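Local atomic coordinates of aspartate--tRNA(Asp/Asn) ligase (Sulfolobus tokodaii, PDB entry 1WYD), a protein that charges both tRNA(Asp) and tRNA(Asn) with L-aspartate in an ATP-dependent two-step reaction, working as a class II homodimer. Residues B[118-121]-B[122-125]; B[257-260]-B[261-265]; B[126-129]-B[130-133]; B[8-11]-B[12-16]. One frame throughout, in Å; residues are numbered along the deposited sequence.

Interaction 1: B[118-121]-B[122-125]; sequences LRER and VLDL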
ATOM      1  N   LEU B 118      21.631   6.835  11.266  1.00 50.81           N
ATOM      2  CA  LEU B 118      20.603   5.882  11.668  1.00 50.05           C
ATOM      3  C   LEU B 118      20.415   5.774  13.190  1.00 50.38           C
ATOM      4  O   LEU B 118      19.332   5.403  13.654  1.00 50.97           O
ATOM      5  CB  LEU B 118      20.873   4.500  11.066  1.00 49.95           C
ATOM      6  CG  LEU B 118      20.831   4.334   9.545  1.00 48.89           C
ATOM      7  CD1 LEU B 118      21.275   2.940   9.073  1.00 47.21           C
ATOM      8  CD2 LEU B 118      19.434   4.612   9.057  1.00 51.51           C
ATOM      9  N   ARG B 119      21.430   6.101  13.980  1.00 50.29           N
ATOM     10  CA  ARG B 119      21.203   6.199  15.433  1.00 51.01           C
ATOM     11  C   ARG B 119      20.342   7.420  15.763  1.00 50.09           C
ATOM     12  O   ARG B 119      19.748   7.506  16.850  1.00 49.32           O
ATOM     13  CB  ARG B 119      22.511   6.288  16.234  1.00 51.61           C
ATOM     14  CG  ARG B 119      23.161   4.955  16.541  1.00 56.22           C
ATOM     15  CD  ARG B 119      24.311   5.033  17.604  1.00 63.72           C
ATOM     16  NE  ARG B 119      25.427   5.902  17.206  1.00 67.43           N
ATOM     17  CZ  ARG B 119      26.416   5.539  16.374  1.00 73.01           C
ATOM     18  NH1 ARG B 119      26.431   4.310  15.848  1.00 75.39           N
ATOM     19  NH2 ARG B 119      27.397   6.398  16.062  1.00 73.44           N
ATOM     20  N   GLU B 120      20.306   8.383  14.837  1.00 48.87           N
ATOM     21  CA  GLU B 120      19.558   9.620  15.060  1.00 48.37           C
ATOM     22  C   GLU B 120      18.789   9.933  13.791  1.00 47.11           C
ATOM     23  O   GLU B 120      18.863  11.023  13.207  1.00 46.23           O
ATOM     24  CB  GLU B 120      20.506  10.754  15.496  1.00 48.86           C
ATOM     25  CG  GLU B 120      21.254  10.463  16.792  1.00 51.83           C
ATOM     26  CD  GLU B 120      20.333  10.382  18.007  1.00 57.57           C
ATOM     27  OE1 GLU B 120      19.188  10.894  17.964  1.00 56.51           O
ATOM     28  OE2 GLU B 120      20.766   9.809  19.035  1.00 62.55           O
ATOM     29  N   ARG B 121      18.041   8.924  13.374  1.00 45.95           N
ATOM     30  CA  ARG B 121      17.439   8.904  12.064  1.00 44.93           C
ATOM     31  C   ARG B 121      16.372   9.985  11.910  1.00 43.84           C
ATOM     32  O   ARG B 121      16.280  10.631  10.868  1.00 43.58           O
ATOM     33  CB  ARG B 121      16.874   7.513  11.801  1.00 45.05           C
ATOM     34  CG  ARG B 121      16.339   7.361  10.429  1.00 45.25           C
ATOM     35  CD  ARG B 121      17.342   7.774   9.400  1.00 45.51           C
ATOM     36  NE  ARG B 121      17.181   6.939   8.220  1.00 45.81           N
ATOM     37  CZ  ARG B 121      17.823   7.132   7.085  1.00 44.74           C
ATOM     38  NH1 ARG B 121      18.717   8.120   6.967  1.00 40.98           N
ATOM     39  NH2 ARG B 121      17.616   6.277   6.094  1.00 44.36           N
ATOM     40  N   VAL B 122      15.584  10.179  12.959  1.00 43.21           N
ATOM     41  CA  VAL B 122      14.592  11.247  13.004  1.00 42.48           C
ATOM     42  C   VAL B 122      15.222  12.619  12.763  1.00 42.49           C
ATOM     43  O   VAL B 122      14.734  13.412  11.956  1.00 43.25           O
ATOM     44  CB  VAL B 122      13.816  11.206  14.309  1.00 42.32           C
ATOM     45  CG1 VAL B 122      13.074  12.521  14.570  1.00 41.97           C
ATOM     46  CG2 VAL B 122      12.831  10.052  14.259  1.00 42.12           C
ATOM     47  N   LEU B 123      16.324  12.885  13.434  1.00 41.41           N
ATOM     48  CA  LEU B 123      16.988  14.133  13.225  1.00 41.34           C
ATOM     49  C   LEU B 123      17.516  14.191  11.802  1.00 41.68           C
ATOM     50  O   LEU B 123      17.417  15.217  11.139  1.00 42.18           O
ATOM     51  CB  LEU B 123      18.108  14.339  14.266  1.00 40.77           C
ATOM     52  CG  LEU B 123      17.501  14.608  15.642  1.00 38.20           C
ATOM     53  CD1 LEU B 123      18.563  14.515  16.755  1.00 39.42           C
ATOM     54  CD2 LEU B 123      16.793  15.950  15.689  1.00 31.44           C
ATOM     55  N   ASP B 124      18.044  13.077  11.329  1.00 41.65           N
ATOM     56  CA  ASP B 124      18.516  13.021   9.976  1.00 42.70           C
ATOM     57  C   ASP B 124      17.382  13.201   8.962  1.00 42.72           C
ATOM     58  O   ASP B 124      17.541  13.920   8.026  1.00 43.65           O
ATOM     59  CB  ASP B 124      19.239  11.716   9.730  1.00 42.68           C
ATOM     60  CG  ASP B 124      19.876  11.667   8.365  1.00 44.12           C
ATOM     61  OD1 ASP B 124      20.749  12.532   8.061  1.00 40.64           O
ATOM     62  OD2 ASP B 124      19.563  10.783   7.537  1.00 47.22           O
ATOM     63  N   LEU B 125      16.246  12.543   9.173  1.00 42.98           N
ATOM     64  CA  LEU B 125      15.088  12.617   8.277  1.00 41.85           C
ATOM     65  C   LEU B 125      14.507  14.019   8.219  1.00 41.69           C
ATOM     66  O   LEU B 125      13.946  14.415   7.179  1.00 40.21           O
ATOM     67  CB  LEU B 125      13.980  11.702   8.766  1.00 41.61           C
ATOM     68  CG  LEU B 125      13.763  10.339   8.109  1.00 42.83           C
ATOM     69  CD1 LEU B 125      14.858   9.923   7.125  1.00 38.75           C
ATOM     70  CD2 LEU B 125      13.495   9.289   9.216  1.00 40.43           C
TER
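E120 precedes helix 121-125 at the N-cap position, and its carbonyl O takes the amide of D124 (N to O 2.9 Å). Its side chain runs alongside that of L123, both pointing the same way, with E120 OE1 3.9 Å from L123 CD1. Y389 of the second subunit packs on both residues. R121, the first residue of the helix, contributes the next backbone bond, a short one from L125 N to R121 O (2.6 Å). This single helical turn links helix 114-118 to helix 128-150 in the class II catalytic domain and lies at the dimer interface, with W386 of the second subunit against V122; the R121 side chain lies about 10 Å from that of A402, a predicted ATP-binding residue. With its CG anti to the backbone N (chi1 -175°) and further bends at chi2 and chi3, the R121 side chain passes over L125, CG lying 3.6 Å from L125 CD2. The guanidinium is sandwiched between two leucine methyls: L125 CD1 lies 3.8 Å above one face and L118 CD2 3.3 Å above the other, each offset toward the rim. At the edge, R121 NH1 forms a salt bridge to D124 OD2 at 2.9 Å. The guanidinium and carboxylate planes are only 2° apart, but the hydrogen bond in this pair is weak, bent to 123°. Stronger partners lie outside the turn: R121 NE binds the carbonyl of P419 and NH2 that of K415, while D124 also pairs with R127.

Interaction 2: B[257-260]-B[261-265]; sequences GKEE and LKILN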
ATOM      1  N   GLY B 257       6.170  18.539  -7.240  1.00 55.50           N
ATOM      2  CA  GLY B 257       7.375  18.527  -6.437  1.00 57.24           C
ATOM      3  C   GLY B 257       8.486  19.469  -6.875  1.00 57.79           C
ATOM      4  O   GLY B 257       9.669  19.158  -6.701  1.00 58.63           O
ATOM      5  N   LYS B 258       8.102  20.602  -7.458  1.00 58.36           N
ATOM      6  CA  LYS B 258       9.013  21.613  -7.991  1.00 58.41           C
ATOM      7  C   LYS B 258      10.001  22.023  -6.923  1.00 57.76           C
ATOM      8  O   LYS B 258      11.214  22.030  -7.155  1.00 57.50           O
ATOM      9  CB  LYS B 258       8.200  22.849  -8.371  1.00 59.26           C
ATOM     10  CG  LYS B 258       8.686  23.642  -9.559  1.00 61.91           C
ATOM     11  CD  LYS B 258       7.759  24.857  -9.793  1.00 67.85           C
ATOM     12  CE  LYS B 258       8.487  26.021 -10.517  1.00 70.46           C
ATOM     13  NZ  LYS B 258       7.660  27.290 -10.523  1.00 72.35           N
ATOM     14  N   GLU B 259       9.449  22.338  -5.748  1.00 56.99           N
ATOM     15  CA  GLU B 259      10.185  22.819  -4.579  1.00 56.13           C
ATOM     16  C   GLU B 259      11.141  21.740  -4.048  1.00 54.22           C
ATOM     17  O   GLU B 259      12.287  22.028  -3.695  1.00 53.75           O
ATOM     18  CB  GLU B 259       9.178  23.352  -3.531  1.00 56.51           C
ATOM     19  CG  GLU B 259       9.742  23.870  -2.212  1.00 61.96           C
ATOM     20  CD  GLU B 259       8.917  23.433  -0.980  1.00 68.76           C
ATOM     21  OE1 GLU B 259       7.726  23.854  -0.851  1.00 68.88           O
ATOM     22  OE2 GLU B 259       9.463  22.664  -0.127  1.00 70.51           O
ATOM     23  N   GLU B 260      10.686  20.492  -4.071  1.00 52.71           N
ATOM     24  CA  GLU B 260      11.448  19.364  -3.553  1.00 51.02           C
ATOM     25  C   GLU B 260      12.634  19.071  -4.459  1.00 50.35           C
ATOM     26  O   GLU B 260      13.763  18.913  -3.984  1.00 50.12           O
ATOM     27  CB  GLU B 260      10.544  18.140  -3.377  1.00 51.21           C
ATOM     28  CG  GLU B 260       9.658  18.159  -2.127  1.00 49.56           C
ATOM     29  CD  GLU B 260       8.495  19.148  -2.181  1.00 52.87           C
ATOM     30  OE1 GLU B 260       7.988  19.533  -1.075  1.00 54.71           O
ATOM     31  OE2 GLU B 260       8.079  19.544  -3.303  1.00 49.07           O
ATOM     32  N   LEU B 261      12.395  19.062  -5.763  1.00 49.27           N
ATOM     33  CA  LEU B 261      13.476  18.945  -6.738  1.00 49.16           C
ATOM     34  C   LEU B 261      14.524  20.072  -6.628  1.00 49.43           C
ATOM     35  O   LEU B 261      15.751  19.854  -6.812  1.00 48.94           O
ATOM     36  CB  LEU B 261      12.899  18.899  -8.149  1.00 49.18           C
ATOM     37  CG  LEU B 261      12.182  17.608  -8.552  1.00 48.31           C
ATOM     38  CD1 LEU B 261      11.423  17.810  -9.831  1.00 49.83           C
ATOM     39  CD2 LEU B 261      13.175  16.438  -8.712  1.00 45.35           C
ATOM     40  N   LYS B 262      14.024  21.272  -6.330  1.00 49.39           N
ATOM     41  CA  LYS B 262      14.857  22.443  -6.107  1.00 49.38           C
ATOM     42  C   LYS B 262      15.809  22.169  -4.931  1.00 48.35           C
ATOM     43  O   LYS B 262      17.018  22.233  -5.097  1.00 47.63           O
ATOM     44  CB  LYS B 262      13.970  23.671  -5.890  1.00 49.90           C
ATOM     45  CG  LYS B 262      14.604  25.002  -6.212  1.00 53.03           C
ATOM     46  CD  LYS B 262      14.091  26.133  -5.282  1.00 57.39           C
ATOM     47  CE  LYS B 262      15.023  27.371  -5.340  1.00 59.47           C
ATOM     48  NZ  LYS B 262      14.621  28.506  -4.456  1.00 62.23           N
ATOM     49  N   ILE B 263      15.266  21.819  -3.770  1.00 47.59           N
ATOM     50  CA  ILE B 263      16.095  21.401  -2.621  1.00 47.59           C
ATOM     51  C   ILE B 263      17.109  20.300  -2.968  1.00 47.84           C
ATOM     52  O   ILE B 263      18.211  20.267  -2.421  1.00 48.48           O
ATOM     53  CB  ILE B 263      15.188  20.952  -1.466  1.00 47.66           C
ATOM     54  CG1 ILE B 263      14.524  22.181  -0.822  1.00 45.93           C
ATOM     55  CG2 ILE B 263      15.945  20.056  -0.443  1.00 47.33           C
ATOM     56  CD1 ILE B 263      13.117  21.916  -0.379  1.00 46.75           C
ATOM     57  N   LEU B 264      16.749  19.435  -3.910  1.00 47.87           N
ATOM     58  CA  LEU B 264      17.587  18.310  -4.324  1.00 48.00           C
ATOM     59  C   LEU B 264      18.609  18.577  -5.461  1.00 47.79           C
ATOM     60  O   LEU B 264      19.443  17.714  -5.784  1.00 45.52           O
ATOM     61  CB  LEU B 264      16.677  17.129  -4.707  1.00 47.95           C
ATOM     62  CG  LEU B 264      15.916  16.438  -3.566  1.00 48.86           C
ATOM     63  CD1 LEU B 264      14.733  15.592  -4.102  1.00 46.43           C
ATOM     64  CD2 LEU B 264      16.862  15.630  -2.680  1.00 48.82           C
ATOM     65  N   ASN B 265      18.518  19.756  -6.081  1.00 48.79           N
ATOM     66  CA  ASN B 265      19.323  20.090  -7.270  1.00 49.19           C
ATOM     67  C   ASN B 265      19.233  19.033  -8.353  1.00 49.19           C
ATOM     68  O   ASN B 265      20.239  18.555  -8.872  1.00 49.24           O
ATOM     69  CB  ASN B 265      20.780  20.306  -6.876  1.00 49.86           C
ATOM     70  CG  ASN B 265      20.917  21.311  -5.795  1.00 52.23           C
ATOM     71  OD1 ASN B 265      20.910  22.514  -6.059  1.00 57.86           O
ATOM     72  ND2 ASN B 265      21.007  20.846  -4.559  1.00 54.44           N
TER
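The flat carboxylate of E259 lies beside I263 one helical turn on, the two side chains pointing the same way, with E259 OE2 3.7 Å from I263 CD1. CG of E259 stands anti to the backbone N (chi1 178°) and the chain bends at chi2, bringing the acid alongside the isoleucine. The methyl also rests against the backbone, I263 CD1 lying 3.4 Å from E259 O. CB of E260 points away from the following turn, and OE1 of this residue makes a long, weak ion pair with K135.

The peptide carbonyls carry the regular ladder of helix 258-264. G257, at the N-cap position, also ends the preceding helix 235-256, and G257 O accepts L261 N at 2.9 Å in an almost straight bond (176°). The amides of K262, I263 and L264 reach the carbonyls of K258, E259 and E260. L264 packs its CG 3.3 Å from E260 O. A Schellman motif closes the helix: N265 has positive phi (51°), and its N bonds K262 O at 3.1 Å.

One side of this short helix lies on helix 128-150, where E259 touches K135 and both E260 and L264 reach I136. L261 packs on Y266 and P268 of the loop that follows, ahead of strand 276-279.

Interaction 3: B[126-129]-B[130-133]; sequences RRQE and MQAV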
ATOM      1  N   ARG B 126      14.643  14.759   9.332  1.00 40.38           N
ATOM      2  CA  ARG B 126      14.135  16.132   9.370  1.00 40.88           C
ATOM      3  C   ARG B 126      14.862  17.095   8.419  1.00 40.59           C
ATOM      4  O   ARG B 126      14.407  18.194   8.201  1.00 39.13           O
ATOM      5  CB  ARG B 126      14.147  16.704  10.780  1.00 39.68           C
ATOM      6  CG  ARG B 126      13.069  16.171  11.657  1.00 39.35           C
ATOM      7  CD  ARG B 126      13.106  16.758  13.068  1.00 37.60           C
ATOM      8  NE  ARG B 126      12.110  16.107  13.937  1.00 39.21           N
ATOM      9  CZ  ARG B 126      12.149  16.135  15.287  1.00 36.61           C
ATOM     10  NH1 ARG B 126      13.111  16.787  15.965  1.00 31.67           N
ATOM     11  NH2 ARG B 126      11.213  15.516  15.961  1.00 35.63           N
ATOM     12  N   ARG B 127      15.997  16.680   7.867  1.00 41.08           N
ATOM     13  CA  ARG B 127      16.766  17.603   7.080  1.00 42.35           C
ATOM     14  C   ARG B 127      15.961  17.875   5.800  1.00 42.48           C
ATOM     15  O   ARG B 127      15.274  16.983   5.286  1.00 41.94           O
ATOM     16  CB  ARG B 127      18.128  17.020   6.732  1.00 42.47           C
ATOM     17  CG  ARG B 127      19.168  17.046   7.831  1.00 45.38           C
ATOM     18  CD  ARG B 127      20.561  16.669   7.355  1.00 46.06           C
ATOM     19  NE  ARG B 127      20.531  15.278   6.913  1.00 51.09           N
ATOM     20  CZ  ARG B 127      20.615  14.845   5.646  1.00 52.31           C
ATOM     21  NH1 ARG B 127      20.777  15.702   4.611  1.00 53.92           N
ATOM     22  NH2 ARG B 127      20.547  13.538   5.417  1.00 50.41           N
ATOM     23  N   GLN B 128      16.068  19.094   5.273  1.00 43.81           N
ATOM     24  CA  GLN B 128      15.315  19.476   4.056  1.00 44.14           C
ATOM     25  C   GLN B 128      15.387  18.391   2.995  1.00 43.80           C
ATOM     26  O   GLN B 128      14.364  17.885   2.541  1.00 44.19           O
ATOM     27  CB  GLN B 128      15.779  20.828   3.527  1.00 44.73           C
ATOM     28  CG  GLN B 128      15.243  22.025   4.326  1.00 47.83           C
ATOM     29  CD  GLN B 128      13.742  21.964   4.532  1.00 50.88           C
ATOM     30  OE1 GLN B 128      12.972  22.255   3.612  1.00 55.81           O
ATOM     31  NE2 GLN B 128      13.318  21.595   5.733  1.00 52.98           N
ATOM     32  N   GLU B 129      16.601  17.994   2.662  1.00 44.94           N
ATOM     33  CA  GLU B 129      16.882  16.968   1.670  1.00 46.20           C
ATOM     34  C   GLU B 129      16.095  15.657   1.871  1.00 45.10           C
ATOM     35  O   GLU B 129      15.572  15.098   0.916  1.00 44.97           O
ATOM     36  CB  GLU B 129      18.392  16.675   1.652  1.00 47.42           C
ATOM     37  CG  GLU B 129      19.305  17.807   1.178  1.00 55.04           C
ATOM     38  CD  GLU B 129      19.454  18.996   2.156  1.00 63.87           C
ATOM     39  OE1 GLU B 129      19.370  18.819   3.400  1.00 64.97           O
ATOM     40  OE2 GLU B 129      19.682  20.145   1.665  1.00 69.17           O
ATOM     41  N   MET B 130      16.014  15.169   3.105  1.00 44.00           N
ATOM     42  CA  MET B 130      15.347  13.900   3.359  1.00 43.40           C
ATOM     43  C   MET B 130      13.848  14.115   3.302  1.00 42.56           C
ATOM     44  O   MET B 130      13.111  13.325   2.691  1.00 42.42           O
ATOM     45  CB  MET B 130      15.760  13.315   4.718  1.00 43.34           C
ATOM     46  CG  MET B 130      17.138  12.725   4.704  1.00 46.57           C
ATOM     47  SD  MET B 130      17.321  11.494   3.358  1.00 53.64           S
ATOM     48  CE  MET B 130      19.146  11.862   2.832  1.00 54.37           C
ATOM     49  N   GLN B 131      13.407  15.181   3.946  1.00 41.45           N
ATOM     50  CA  GLN B 131      12.016  15.615   3.837  1.00 41.79           C
ATOM     51  C   GLN B 131      11.522  15.636   2.393  1.00 41.23           C
ATOM     52  O   GLN B 131      10.437  15.129   2.114  1.00 41.03           O
ATOM     53  CB  GLN B 131      11.815  16.974   4.527  1.00 41.57           C
ATOM     54  CG  GLN B 131      11.777  16.803   5.997  1.00 41.22           C
ATOM     55  CD  GLN B 131      10.957  17.829   6.745  1.00 44.40           C
ATOM     56  OE1 GLN B 131      11.405  18.339   7.775  1.00 47.47           O
ATOM     57  NE2 GLN B 131       9.753  18.103   6.277  1.00 47.02           N
ATOM     58  N   ALA B 132      12.355  16.133   1.476  1.00 41.63           N
ATOM     59  CA  ALA B 132      12.005  16.184   0.039  1.00 41.88           C
ATOM     60  C   ALA B 132      11.867  14.783  -0.567  1.00 41.97           C
ATOM     61  O   ALA B 132      11.003  14.526  -1.421  1.00 41.65           O
ATOM     62  CB  ALA B 132      13.029  16.993  -0.729  1.00 40.72           C
ATOM     63  N   VAL B 133      12.718  13.871  -0.106  1.00 41.98           N
ATOM     64  CA  VAL B 133      12.654  12.483  -0.545  1.00 41.48           C
ATOM     65  C   VAL B 133      11.346  11.861  -0.097  1.00 41.36           C
ATOM     66  O   VAL B 133      10.672  11.197  -0.861  1.00 42.24           O
ATOM     67  CB  VAL B 133      13.880  11.673  -0.036  1.00 41.47           C
ATOM     68  CG1 VAL B 133      13.845  10.237  -0.536  1.00 39.60           C
ATOM     69  CG2 VAL B 133      15.144  12.354  -0.501  1.00 40.40           C
TER
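M130 lies alongside R127, the two side chains pointing the same way at the start of helix 128-150. From the backbone, M130 CB sits 3.7 Å from R127 O. CG, held anti to the carbonyl carbon (chi1 -75°), comes within 3.6 Å of R127 NH2. Bends at chi2 and chi3 turn the thioether back, and the terminal CE meets the same nitrogen, R127 NH2, at 3.4 Å. It approaches the guanidinium obliquely. That group is salt-bridged to D124 OD1 through NH2, and its NH1 makes a long salt bridge to E129 OE1 (3.6 Å).

R127, at the N-cap position, starts the helix with its backbone: R127 O receives Q131 N at 2.9 Å (167°) and, weakly, M130 N. Q128 O then takes A132 N at 2.9 Å, and E129 O takes the longer bond from V133 N (3.3 Å). A branch of V133, CG2, lies against the same oxygen, 3.1 Å from E129 O.

Helix 258-264 covers one side of this turn: A132 packs on L264 and Q128 on I263, while Q128 and Q131 touch R40 of strand 34-41. R126 pairs with E66 and crosses the dimer interface to the carbonyls of G197 and Y389 of the second subunit. V133 meets I411, beyond helix 401-409.

Interaction 4: B[8-11]-B[12-16]; sequences ADVT and PEYDG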
ATOM      1  N   ALA B   8       4.137  28.615   5.123  1.00 57.86           N
ATOM      2  CA  ALA B   8       3.992  28.876   3.702  1.00 59.54           C
ATOM      3  C   ALA B   8       2.642  29.533   3.312  1.00 60.48           C
ATOM      4  O   ALA B   8       2.523  30.098   2.231  1.00 60.87           O
ATOM      5  CB  ALA B   8       4.206  27.568   2.917  1.00 59.39           C
ATOM      6  N   ASP B   9       1.654  29.453   4.200  1.00 61.48           N
ATOM      7  CA  ASP B   9       0.325  30.043   4.007  1.00 62.57           C
ATOM      8  C   ASP B   9       0.304  31.586   4.011  1.00 64.31           C
ATOM      9  O   ASP B   9      -0.660  32.203   3.516  1.00 64.71           O
ATOM     10  CB  ASP B   9      -0.591  29.607   5.156  1.00 62.03           C
ATOM     11  CG  ASP B   9      -1.044  28.176   5.051  1.00 60.00           C
ATOM     12  OD1 ASP B   9      -1.731  27.724   5.990  1.00 59.60           O
ATOM     13  OD2 ASP B   9      -0.799  27.441   4.084  1.00 57.61           O
ATOM     14  N   VAL B  10       1.339  32.186   4.612  1.00 65.42           N
ATOM     15  CA  VAL B  10       1.444  33.632   4.833  1.00 66.33           C
ATOM     16  C   VAL B  10       2.124  34.354   3.649  1.00 67.01           C
ATOM     17  O   VAL B  10       3.201  33.947   3.204  1.00 67.28           O
ATOM     18  CB  VAL B  10       2.214  33.924   6.159  1.00 66.32           C
ATOM     19  CG1 VAL B  10       2.122  35.384   6.534  1.00 67.19           C
ATOM     20  CG2 VAL B  10       1.686  33.053   7.304  1.00 65.72           C
ATOM     21  N   THR B  11       1.479  35.404   3.133  1.00 67.67           N
ATOM     22  CA  THR B  11       2.027  36.238   2.044  1.00 68.33           C
ATOM     23  C   THR B  11       2.195  37.684   2.525  1.00 68.66           C
ATOM     24  O   THR B  11       1.581  38.058   3.539  1.00 68.17           O
ATOM     25  CB  THR B  11       1.101  36.252   0.816  1.00 68.09           C
ATOM     26  OG1 THR B  11      -0.236  36.539   1.239  1.00 68.83           O
ATOM     27  CG2 THR B  11       1.007  34.886   0.164  1.00 68.79           C
ATOM     28  N   PRO B  12       3.001  38.496   1.808  1.00 69.39           N
ATOM     29  CA  PRO B  12       3.140  39.936   2.123  1.00 69.86           C
ATOM     30  C   PRO B  12       1.790  40.605   2.343  1.00 70.46           C
ATOM     31  O   PRO B  12       1.695  41.512   3.177  1.00 70.32           O
ATOM     32  CB  PRO B  12       3.847  40.524   0.899  1.00 69.71           C
ATOM     33  CG  PRO B  12       4.558  39.366   0.234  1.00 70.23           C
ATOM     34  CD  PRO B  12       3.855  38.095   0.671  1.00 69.33           C
ATOM     35  N   GLU B  13       0.761  40.114   1.644  1.00 71.36           N
ATOM     36  CA  GLU B  13      -0.623  40.546   1.839  1.00 72.05           C
ATOM     37  C   GLU B  13      -1.187  40.250   3.231  1.00 71.52           C
ATOM     38  O   GLU B  13      -2.403  40.261   3.416  1.00 71.38           O
ATOM     39  CB  GLU B  13      -1.529  39.920   0.764  1.00 72.84           C
ATOM     40  CG  GLU B  13      -2.521  40.906   0.146  1.00 76.12           C
ATOM     41  CD  GLU B  13      -3.315  40.332  -1.028  1.00 80.06           C
ATOM     42  OE1 GLU B  13      -4.354  40.935  -1.394  1.00 80.49           O
ATOM     43  OE2 GLU B  13      -2.906  39.285  -1.590  1.00 82.35           O
ATOM     44  N   TYR B  14      -0.305  39.986   4.201  1.00 71.59           N
ATOM     45  CA  TYR B  14      -0.704  39.632   5.572  1.00 71.06           C
ATOM     46  C   TYR B  14      -0.160  40.632   6.588  1.00 70.65           C
ATOM     47  O   TYR B  14      -0.360  40.473   7.808  1.00 69.94           O
ATOM     48  CB  TYR B  14      -0.216  38.230   5.938  1.00 71.08           C
ATOM     49  CG  TYR B  14      -1.210  37.119   5.689  1.00 71.83           C
ATOM     50  CD1 TYR B  14      -1.064  36.269   4.592  1.00 72.04           C
ATOM     51  CD2 TYR B  14      -2.281  36.892   6.562  1.00 72.69           C
ATOM     52  CE1 TYR B  14      -1.964  35.226   4.353  1.00 72.73           C
ATOM     53  CE2 TYR B  14      -3.198  35.847   6.327  1.00 73.53           C
ATOM     54  CZ  TYR B  14      -3.029  35.021   5.215  1.00 73.04           C
ATOM     55  OH  TYR B  14      -3.915  33.991   4.957  1.00 73.62           O
ATOM     56  N   ASP B  15       0.524  41.655   6.069  1.00 70.20           N
ATOM     57  CA  ASP B  15       1.131  42.723   6.875  1.00 70.07           C
ATOM     58  C   ASP B  15       0.158  43.237   7.926  1.00 69.21           C
ATOM     59  O   ASP B  15      -1.034  43.420   7.665  1.00 68.66           O
ATOM     60  CB  ASP B  15       1.617  43.880   5.964  1.00 70.97           C
ATOM     61  CG  ASP B  15       2.685  44.789   6.629  1.00 71.57           C
ATOM     62  OD1 ASP B  15       2.467  45.274   7.766  1.00 73.04           O
ATOM     63  OD2 ASP B  15       3.756  45.108   6.062  1.00 71.50           O
ATOM     64  N   GLY B  16       0.686  43.444   9.122  1.00 68.64           N
ATOM     65  CA  GLY B  16      -0.109  43.873  10.254  1.00 67.88           C
ATOM     66  C   GLY B  16      -1.049  42.826  10.820  1.00 67.45           C
ATOM     67  O   GLY B  16      -1.745  43.110  11.787  1.00 67.46           O
TER
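Y14 folds back against V10 and T11 where the end of one 3-10 segment (to residue 9) and a second, 12-14, lead into strand 18-31 of the N-terminal OB-fold, the anticodon-binding domain in synthetases of this family. The ring turns an edge to the backbone of T11: Y14 CD1 lies 3.1 Å from T11 N, and T11 O lies in the ring plane, 3.0 Å from Y14 CB. Farther along the ring, Y14 CE1 approaches D9 O at 3.4 Å. The apolar part comes from V10, whose CG1 touches Y14 CB at 3.7 Å as the two side chains cross obliquely. The T11 hydroxyl sits between its own backbone N and carbonyl carbon (chi1 49°), which puts OG1 3.5 Å from Y14 CD1 and beside CB of E13.

Beyond this shell, H5 makes an edge-to-face contact with the Y14 ring, and V75 of strand 68-77 packs on both V10 and Y14. D9 is held by OD1 on the amide of F6, and A8 N binds the hydroxyl of T43. G16 continues into backbone hydrogen bonds with V75. The second turn is closed by D15 N, which bonds to P12 O at 3.1 Å.

In the fold
Interactions 1 and 3 follow one another along the chain and are the buried pair. They touch where L125 O packs on M130 CB, and both meet the second subunit. Interaction 2, partly buried, packs against interaction 3 from later in the sequence, with E260 and I263 resting on the first turn of helix 128-150. Interaction 4 stands apart on the surface of the OB-fold, its nearest atoms about 17 Å from interaction 1 and about 6 Å from interaction 2. The chemistry follows these places: arginine salt bridges near the dimer interface in 126-133 and 118-125, a backbone ladder with exposed lysines in 257-265, and a tyrosine folded on 3-10 turns and loop in 8-16.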